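Long-range contacts in nucleoporin NUP82 (Chaetomium thermophilum, PDB 5CWW), which probably serves as a structural component of the nuclear pore complex and as a docking partner for nuclear transport factors, this chain being its N-terminal beta-propeller domain: residues 197-203 with 215-221; 253-259 with 271-277. All coordinates share one frame; numbering follows the deposited sequence.

Interaction 1 (197-203 with 215-221); sequences AIVRVWE and PTLAIDL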
loop_
_atom_site.group_PDB
_atom_site.type_symbol
_atom_site.label_atom_id
_atom_site.label_comp_id
_atom_site.label_asym_id
_atom_site.label_seq_id
_atom_site.Cartn_x
_atom_site.Cartn_y
_atom_site.Cartn_z
ATOM N N ALA B 197 -2.980 -0.365 -8.766
ATOM C CA ALA B 197 -2.969 -1.542 -7.900
ATOM C C ALA B 197 -2.190 -2.719 -8.479
ATOM O O ALA B 197 -2.633 -3.864 -8.392
ATOM C CB ALA B 197 -4.403 -1.968 -7.589
ATOM N N ILE B 198 -1.034 -2.437 -9.070
ATOM C CA ILE B 198 -0.124 -3.500 -9.467
ATOM C C ILE B 198 1.017 -3.582 -8.460
ATOM O O ILE B 198 1.725 -2.603 -8.228
ATOM C CB ILE B 198 0.427 -3.279 -10.884
ATOM C CG1 ILE B 198 -0.727 -3.273 -11.893
ATOM C CG2 ILE B 198 1.417 -4.376 -11.242
ATOM C CD1 ILE B 198 -0.365 -2.693 -13.222
ATOM N N VAL B 199 1.176 -4.758 -7.864
ATOM C CA VAL B 199 2.202 -4.998 -6.859
ATOM C C VAL B 199 3.383 -5.699 -7.513
ATOM O O VAL B 199 3.218 -6.736 -8.159
ATOM C CB VAL B 199 1.667 -5.851 -5.689
ATOM C CG1 VAL B 199 2.761 -6.111 -4.657
ATOM C CG2 VAL B 199 0.474 -5.165 -5.036
ATOM N N ARG B 200 4.568 -5.123 -7.354
ATOM C CA ARG B 200 5.772 -5.672 -7.965
ATOM C C ARG B 200 6.891 -5.848 -6.950
ATOM O O ARG B 200 7.279 -4.903 -6.262
ATOM C CB ARG B 200 6.236 -4.776 -9.115
ATOM C CG ARG B 200 5.489 -5.033 -10.416
ATOM C CD ARG B 200 5.976 -4.119 -11.524
ATOM N NE ARG B 200 5.227 -2.865 -11.554
ATOM C CZ ARG B 200 4.273 -2.561 -12.430
ATOM N NH1 ARG B 200 3.930 -3.408 -13.389
ATOM N NH2 ARG B 200 3.663 -1.389 -12.349
ATOM N N VAL B 201 7.384 -7.079 -6.859
ATOM C CA VAL B 201 8.502 -7.417 -5.989
ATOM C C VAL B 201 9.806 -7.437 -6.791
ATOM O O VAL B 201 9.943 -8.203 -7.749
ATOM C CB VAL B 201 8.292 -8.787 -5.317
ATOM C CG1 VAL B 201 9.448 -9.102 -4.368
ATOM C CG2 VAL B 201 6.953 -8.823 -4.571
ATOM N N TRP B 202 10.756 -6.592 -6.398
ATOM C CA TRP B 202 12.073 -6.537 -7.032
ATOM C C TRP B 202 13.127 -7.044 -6.061
ATOM O O TRP B 202 13.197 -6.575 -4.926
ATOM C CB TRP B 202 12.419 -5.110 -7.463
ATOM C CG TRP B 202 11.294 -4.363 -8.110
ATOM C CD1 TRP B 202 10.228 -3.781 -7.485
ATOM C CD2 TRP B 202 11.133 -4.093 -9.509
ATOM N NE1 TRP B 202 9.411 -3.175 -8.407
ATOM C CE2 TRP B 202 9.944 -3.351 -9.658
ATOM C CE3 TRP B 202 11.878 -4.409 -10.649
ATOM C CZ2 TRP B 202 9.483 -2.923 -10.900
ATOM C CZ3 TRP B 202 11.417 -3.983 -11.883
ATOM C CH2 TRP B 202 10.232 -3.248 -11.998
ATOM N N GLU B 203 13.944 -7.994 -6.507
ATOM C CA GLU B 203 15.015 -8.539 -5.677
ATOM C C GLU B 203 16.370 -8.134 -6.245
ATOM O O GLU B 203 16.885 -8.758 -7.173
ATOM C CB GLU B 203 14.887 -10.057 -5.583
ATOM C CG GLU B 203 13.593 -10.494 -4.900
ATOM C CD GLU B 203 13.427 -11.997 -4.844
ATOM O OE1 GLU B 203 14.338 -12.683 -4.336
ATOM O OE2 GLU B 203 12.382 -12.491 -5.317
ATOM N N PRO B 215 10.805 -7.168 -12.429
ATOM C CA PRO B 215 10.502 -7.719 -11.107
ATOM C C PRO B 215 10.454 -9.243 -11.119
ATOM O O PRO B 215 10.225 -9.843 -12.168
ATOM C CB PRO B 215 9.128 -7.129 -10.795
ATOM C CG PRO B 215 8.485 -6.977 -12.134
ATOM C CD PRO B 215 9.591 -6.689 -13.117
ATOM N N THR B 216 10.671 -9.854 -9.960
ATOM C CA THR B 216 10.585 -11.302 -9.820
ATOM C C THR B 216 9.121 -11.731 -9.745
ATOM O O THR B 216 8.769 -12.851 -10.118
ATOM C CB THR B 216 11.332 -11.792 -8.569
ATOM O OG1 THR B 216 10.761 -11.187 -7.401
ATOM C CG2 THR B 216 12.810 -11.435 -8.651
ATOM N N LEU B 217 8.278 -10.830 -9.249
ATOM C CA LEU B 217 6.850 -11.094 -9.101
ATOM C C LEU B 217 6.054 -9.839 -9.433
ATOM O O LEU B 217 6.426 -8.737 -9.032
ATOM C CB LEU B 217 6.527 -11.559 -7.678
ATOM C CG LEU B 217 5.096 -12.020 -7.396
ATOM C CD1 LEU B 217 4.761 -13.280 -8.182
ATOM C CD2 LEU B 217 4.897 -12.252 -5.902
ATOM N N ALA B 218 4.966 -10.012 -10.176
ATOM C CA ALA B 218 4.107 -8.902 -10.566
ATOM C C ALA B 218 2.656 -9.339 -10.460
ATOM O O ALA B 218 2.238 -10.283 -11.128
ATOM C CB ALA B 218 4.425 -8.437 -11.976
ATOM N N ILE B 219 1.894 -8.643 -9.621
ATOM C CA ILE B 219 0.516 -9.020 -9.332
ATOM C C ILE B 219 -0.438 -7.879 -9.650
ATOM O O ILE B 219 -0.316 -6.788 -9.095
ATOM C CB ILE B 219 0.334 -9.412 -7.848
ATOM C CG1 ILE B 219 1.335 -10.500 -7.450
ATOM C CG2 ILE B 219 -1.098 -9.888 -7.593
ATOM C CD1 ILE B 219 1.442 -10.710 -5.953
ATOM N N ASP B 220 -1.397 -8.141 -10.530
ATOM C CA ASP B 220 -2.479 -7.201 -10.785
ATOM C C ASP B 220 -3.627 -7.504 -9.827
ATOM O O ASP B 220 -4.383 -8.455 -10.031
ATOM C CB ASP B 220 -2.946 -7.294 -12.238
ATOM C CG ASP B 220 -3.892 -6.170 -12.627
ATOM O OD1 ASP B 220 -4.425 -5.483 -11.727
ATOM O OD2 ASP B 220 -4.107 -5.978 -13.843
ATOM N N LEU B 221 -3.747 -6.693 -8.781
ATOM C CA LEU B 221 -4.780 -6.891 -7.766
ATOM C C LEU B 221 -6.193 -6.847 -8.348
ATOM O O LEU B 221 -7.111 -7.458 -7.801
ATOM C CB LEU B 221 -4.642 -5.844 -6.659
ATOM C CG LEU B 221 -3.288 -5.816 -5.941
ATOM C CD1 LEU B 221 -3.288 -4.775 -4.832
ATOM C CD2 LEU B 221 -2.923 -7.179 -5.386
#
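Pro215 lies against one face of the Trp202 indole: its CB stands 3.8 Å from the centroid of the six-membered ring and 9° off the ring normal, a CH-pi contact, while CD reaches Trp202 CZ3. Pro215 CG also lies beside the aliphatic part of Arg200, 3.9 Å from Arg200 CD. The Thr216 side chain points toward strand 198-203. With OG1 set between the backbone N and the carbonyl carbon (chi1 60°), the hydroxyl comes near both Val201 O, 3.1 Å away, and Glu203 OE2, 2.9 Å away, and its one proton may serve either. Thr216 N also donates to Val201 O (2.9 Å), and Leu217 N adds a weak bond, so Thr216 and Leu217 share Val201 as a classic beta bulge. Beyond it strands 198-203 and 217-220, the outer pair of a four-stranded antiparallel propeller blade, pair regularly: Val199 and Ile219 exchange two backbone bonds, with Ile219 N 2.7 Å from Val199 O. At the far end Leu221 N bonds to Ala197 O, and Leu221 CD1 packs on Val199 CG2 at 3.8 Å. In the second shell, Thr192 OG1 holds Trp202 NE1 and Gln290 N binds Glu203 OE2. Asp220, capping the helix that follows, forms salt bridges with Lys222 and Lys223.

Interaction 2 (253-259 with 271-277); sequences EVAAACF and TLWLAMT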
loop_
_atom_site.group_PDB
_atom_site.type_symbol
_atom_site.label_atom_id
_atom_site.label_comp_id
_atom_site.label_asym_id
_atom_site.label_seq_id
_atom_site.Cartn_x
_atom_site.Cartn_y
_atom_site.Cartn_z
ATOM N N GLU B 253 -8.070 2.451 -6.794
ATOM C CA GLU B 253 -6.970 3.400 -6.896
ATOM C C GLU B 253 -6.217 3.392 -5.571
ATOM O O GLU B 253 -6.771 3.762 -4.539
ATOM C CB GLU B 253 -7.477 4.806 -7.223
ATOM C CG GLU B 253 -6.368 5.826 -7.437
ATOM C CD GLU B 253 -6.894 7.238 -7.593
ATOM O OE1 GLU B 253 -6.698 7.830 -8.673
ATOM O OE2 GLU B 253 -7.499 7.760 -6.633
ATOM N N VAL B 254 -4.954 2.977 -5.598
ATOM C CA VAL B 254 -4.177 2.836 -4.370
ATOM C C VAL B 254 -3.706 4.187 -3.854
ATOM O O VAL B 254 -3.184 5.004 -4.614
ATOM C CB VAL B 254 -2.950 1.926 -4.579
ATOM C CG1 VAL B 254 -2.174 1.753 -3.272
ATOM C CG2 VAL B 254 -3.381 0.568 -5.120
ATOM N N ALA B 255 -3.902 4.409 -2.556
ATOM C CA ALA B 255 -3.403 5.604 -1.883
ATOM C C ALA B 255 -2.033 5.329 -1.274
ATOM O O ALA B 255 -1.127 6.151 -1.376
ATOM C CB ALA B 255 -4.375 6.058 -0.811
ATOM N N ALA B 256 -1.888 4.171 -0.638
ATOM C CA ALA B 256 -0.619 3.789 -0.034
ATOM C C ALA B 256 -0.617 2.321 0.366
ATOM O O ALA B 256 -1.669 1.699 0.503
ATOM C CB ALA B 256 -0.321 4.660 1.181
ATOM N N ALA B 257 0.580 1.783 0.560
ATOM C CA ALA B 257 0.752 0.407 0.996
ATOM C C ALA B 257 1.910 0.330 1.979
ATOM O O ALA B 257 2.833 1.145 1.928
ATOM C CB ALA B 257 0.999 -0.505 -0.184
ATOM N N CYS B 258 1.855 -0.645 2.879
ATOM C CA CYS B 258 2.927 -0.829 3.840
ATOM C C CYS B 258 3.005 -2.270 4.318
ATOM O O CYS B 258 2.031 -3.021 4.229
ATOM C CB CYS B 258 2.730 0.105 5.036
ATOM S SG CYS B 258 1.279 -0.286 6.031
ATOM N N PHE B 259 4.188 -2.650 4.790
ATOM C CA PHE B 259 4.355 -3.856 5.582
ATOM C C PHE B 259 4.270 -3.458 7.046
ATOM O O PHE B 259 4.544 -2.306 7.390
ATOM C CB PHE B 259 5.694 -4.539 5.299
ATOM C CG PHE B 259 5.735 -5.278 3.996
ATOM C CD1 PHE B 259 5.077 -6.487 3.849
ATOM C CD2 PHE B 259 6.443 -4.772 2.920
ATOM C CE1 PHE B 259 5.113 -7.175 2.649
ATOM C CE2 PHE B 259 6.486 -5.457 1.716
ATOM C CZ PHE B 259 5.817 -6.660 1.583
ATOM N N THR B 271 2.780 -9.860 5.418
ATOM C CA THR B 271 1.481 -9.300 5.074
ATOM C C THR B 271 1.633 -7.899 4.510
ATOM O O THR B 271 2.093 -6.991 5.202
ATOM C CB THR B 271 0.542 -9.261 6.291
ATOM O OG1 THR B 271 0.461 -10.569 6.873
ATOM C CG2 THR B 271 -0.855 -8.802 5.880
ATOM N N LEU B 272 1.249 -7.728 3.250
ATOM C CA LEU B 272 1.208 -6.405 2.641
ATOM C C LEU B 272 -0.182 -5.815 2.823
ATOM O O LEU B 272 -1.183 -6.432 2.456
ATOM C CB LEU B 272 1.568 -6.467 1.155
ATOM C CG LEU B 272 1.576 -5.120 0.425
ATOM C CD1 LEU B 272 2.676 -4.215 0.970
ATOM C CD2 LEU B 272 1.739 -5.321 -1.081
ATOM N N TRP B 273 -0.231 -4.627 3.411
ATOM C CA TRP B 273 -1.480 -3.914 3.634
ATOM C C TRP B 273 -1.616 -2.784 2.625
ATOM O O TRP B 273 -0.632 -2.115 2.310
ATOM C CB TRP B 273 -1.530 -3.357 5.057
ATOM C CG TRP B 273 -1.773 -4.389 6.113
ATOM C CD1 TRP B 273 -0.831 -5.127 6.773
ATOM C CD2 TRP B 273 -3.040 -4.791 6.644
ATOM N NE1 TRP B 273 -1.435 -5.962 7.682
ATOM C CE2 TRP B 273 -2.792 -5.775 7.622
ATOM C CE3 TRP B 273 -4.361 -4.412 6.388
ATOM C CZ2 TRP B 273 -3.815 -6.389 8.339
ATOM C CZ3 TRP B 273 -5.376 -5.022 7.105
ATOM C CH2 TRP B 273 -5.097 -5.998 8.067
ATOM N N LEU B 274 -2.833 -2.562 2.135
ATOM C CA LEU B 274 -3.081 -1.500 1.164
ATOM C C LEU B 274 -4.306 -0.671 1.512
ATOM O O LEU B 274 -5.308 -1.196 2.005
ATOM C CB LEU B 274 -3.264 -2.082 -0.234
ATOM C CG LEU B 274 -2.107 -2.908 -0.796
ATOM C CD1 LEU B 274 -2.343 -4.397 -0.560
ATOM C CD2 LEU B 274 -1.919 -2.610 -2.271
ATOM N N ALA B 275 -4.218 0.622 1.221
ATOM C CA ALA B 275 -5.331 1.540 1.403
ATOM C C ALA B 275 -5.651 2.239 0.088
ATOM O O ALA B 275 -4.778 2.838 -0.538
ATOM C CB ALA B 275 -5.012 2.558 2.486
ATOM N N MET B 276 -6.914 2.145 -0.317
ATOM C CA MET B 276 -7.400 2.772 -1.537
ATOM C C MET B 276 -7.956 4.154 -1.228
ATOM O O MET B 276 -8.455 4.392 -0.129
ATOM C CB MET B 276 -8.485 1.908 -2.183
ATOM C CG MET B 276 -8.103 0.445 -2.349
ATOM S SD MET B 276 -6.741 0.200 -3.511
ATOM C CE MET B 276 -6.568 -1.579 -3.443
ATOM N N THR B 277 -7.880 5.061 -2.196
ATOM C CA THR B 277 -8.435 6.398 -2.022
ATOM C C THR B 277 -9.955 6.333 -1.895
ATOM O O THR B 277 -10.585 7.272 -1.416
ATOM C CB THR B 277 -8.064 7.333 -3.191
ATOM O OG1 THR B 277 -8.518 6.768 -4.427
ATOM C CG2 THR B 277 -6.560 7.547 -3.254
#
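Glu253 reaches over Thr277 with an extended side chain, CG anti to the backbone N (chi1 -176°). Its CB lies 3.6 Å from Thr277 OG1, CG and CD continue past the same hydroxyl at similar range, and OE2 at the tip accepts the Thr277 OG1 proton over 2.6 Å, using the lone pair directed away from OE1. The backbone repeats the link, since Thr277 N donates to Glu253 O. Thr277 CG2 meanwhile rests on Ala255 CB. Next along the strand, Ala275 O receives two N-H groups, Ala255 N at 2.7 Å and Ala256 N at 3.2 Å, both in the carbonyl plane; this classic beta bulge shifts the register by one residue. Val254 CG2 touches Met276 SD at 3.7 Å. Past the bulge the pairing is regular: Ala256 with Ala275 and Cys258 with Trp273 are hydrogen-bonded pairs, while between them Ala257 CB packs on Leu274 CG. At the other end Leu272 CD1 sits over the centre of the Phe259 ring, 4.0 Å from its centroid and 9° off the normal. Phe259 also meets His181, and the Trp273 ring meets Phe373. Strand 254-258 is the first, edge strand of its four-stranded sheet, the position next to the central axis in a propeller, and is joined to 272-276, which pairs onward with 281-284, as in an antiparallel beta-propeller blade.

How the interactions relate
Interaction 1 and interaction 2 join antiparallel strands in two successive blades; the centres of the two contacts are about 13 Å apart. Interaction 1 holds the last two strands of its sheet and lies farther from the centre of the chain; interaction 2 holds the first two of the next and is more deeply buried. The blades pack directly: Leu221 CD1 lies 3.6 Å from Leu274 CD2, Ala197 CA meets Val254 CG2, and Val199 meets Leu272. Each has a beta bulge and a threonine-glutamate contact near one end, though the hydroxyl of interaction 1 has two competing acceptors. Small alanines recur in interaction 2, where strand 389-395 packs on Ala256 and Ala275.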